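Local coordinates for protein putative reductase (Peptoclostridium difficile, PDB 5J6C) that binds FMN and probably reduces nitro compounds, perhaps including the antibiotic metronidazole, as a member of the nitroreductase family, at residues Arg146-Asp149 / Asp150-Ala154. Numbering follows the deposited sequence.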
# COMPACT_ATOMS: atom_id res chain seq x y z
N ARG A 146 5.09 4.18 16.22
CA ARG A 146 4.58 5.37 16.89
C ARG A 146 4.34 5.06 18.36
O ARG A 146 4.00 3.93 18.73
CB ARG A 146 3.29 5.87 16.24
CG ARG A 146 3.50 6.36 14.81
CD ARG A 146 4.52 7.51 14.80
NE ARG A 146 4.84 7.98 13.46
CZ ARG A 146 5.95 7.68 12.79
NH1 ARG A 146 6.86 6.89 13.34
NH2 ARG A 146 6.15 8.17 11.57
N MET A 147 4.51 6.08 19.19
CA MET A 147 4.38 5.90 20.63
C MET A 147 3.06 6.49 21.12
O MET A 147 2.65 7.57 20.67
CB MET A 147 5.56 6.55 21.38
CG MET A 147 6.94 5.98 21.04
SD MET A 147 7.18 4.22 21.41
CE MET A 147 7.15 4.28 23.21
N TYR A 148 2.39 5.76 22.00
CA TYR A 148 1.35 6.38 22.83
C TYR A 148 1.93 7.52 23.65
O TYR A 148 1.37 8.62 23.69
CB TYR A 148 0.70 5.33 23.74
CG TYR A 148 -0.14 5.91 24.86
CD1 TYR A 148 0.42 6.21 26.11
CD2 TYR A 148 -1.50 6.16 24.67
CE1 TYR A 148 -0.36 6.75 27.14
CE2 TYR A 148 -2.29 6.68 25.69
CZ TYR A 148 -1.72 6.97 26.91
OH TYR A 148 -2.51 7.49 27.90
N ASP A 149 3.06 7.28 24.30
CA ASP A 149 3.84 8.31 24.99
C ASP A 149 5.26 7.78 25.12
O ASP A 149 5.59 6.73 24.56
CB ASP A 149 3.21 8.68 26.35
CG ASP A 149 3.30 7.56 27.38
OD1 ASP A 149 3.90 6.50 27.10
OD2 ASP A 149 2.78 7.76 28.51
N ASP A 150 6.09 8.45 25.92
CA ASP A 150 7.50 8.08 25.98
C ASP A 150 7.72 6.65 26.45
O ASP A 150 8.79 6.09 26.19
CB ASP A 150 8.27 9.04 26.88
CG ASP A 150 8.64 10.33 26.17
OD1 ASP A 150 9.47 11.07 26.72
OD2 ASP A 150 8.11 10.59 25.07
N ASN A 151 6.75 6.03 27.13
CA ASN A 151 6.94 4.70 27.68
C ASN A 151 6.16 3.59 26.98
O ASN A 151 6.54 2.42 27.11
CB ASN A 151 6.56 4.70 29.17
CG ASN A 151 7.28 5.78 29.95
OD1 ASN A 151 8.51 5.77 30.07
ND2 ASN A 151 6.52 6.73 30.48
N ILE A 152 5.10 3.90 26.25
CA ILE A 152 4.18 2.89 25.75
C ILE A 152 4.07 3.01 24.23
O ILE A 152 3.92 4.12 23.70
CB ILE A 152 2.80 3.02 26.42
CG1 ILE A 152 2.92 2.75 27.93
CG2 ILE A 152 1.77 2.07 25.79
CD1 ILE A 152 1.70 3.17 28.76
N GLU A 153 4.16 1.88 23.53
CA GLU A 153 3.92 1.86 22.09
C GLU A 153 2.44 2.07 21.78
O GLU A 153 1.56 1.59 22.50
CB GLU A 153 4.36 0.54 21.48
CG GLU A 153 5.86 0.32 21.41
CD GLU A 153 6.17 -1.08 20.87
OE1 GLU A 153 7.36 -1.38 20.64
OE2 GLU A 153 5.22 -1.87 20.69
N ALA A 154 2.15 2.79 20.69
CA ALA A 154 0.75 2.94 20.28
C ALA A 154 0.13 1.58 19.97
O ALA A 154 -1.04 1.33 20.29
CB ALA A 154 0.64 3.88 19.08
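Asp149 turns its carboxylate onto the chain that follows it, and OD1 accepts two backbone N-H groups at a tight reversal. Asn151 N reaches Asp149 OD1 at 2.9 Å from above the carboxylate plane; Ile152 N lies 3.0 Å from Asp149 OD1 and meets it nearly along the C-O axis. Setting CG between its own backbone N and carbonyl carbon (chi1 69°) swings the acid back over the turn, as in an Asx turn.

The remaining hydrogen bonds are backbone ones. Tyr148 N and Asp149 N both approach Ile152 O, at 2.8 and 3.3 Å, and both bonds are weak, the first because it is bent (119° at the hydrogen), the second because it is long; two residues facing one make this a classic beta bulge. Beyond it Met147 and Glu153 form a single bridge, and a bond both short and straight, 2.9 Å from Ala154 N to Arg146 O, closes the hairpin-like loop just where helix 154-162 begins, Glu153 standing at its N-cap.

Apolar packing flanks the bulge where the Ile152 side chain runs alongside the Tyr148 ring, Ile152 CB 4.0 Å from Tyr148 CD1; Tyr157 of the following helix stacks on the same ring. Met147 instead bends at chi2 and chi3, which curls its methyl CE close against a polar atom, 3.3 Å from Ile152 O, while Met147 SD packs against Glu153 CG.

Arg146 leads away from the loop toward the dimer partner, where NH1 forms a salt bridge with Asp114 of the second subunit; its side chain also passes about 6 Å from a bound FMN. The loop connects strand 137-142 to helix 154-162 at the surface. Two N-H donors on one carboxylate oxygen would probably stabilise the charged form of Asp149 and hold its acid group against the turn, complementing the weak backbone bonds of the bulge.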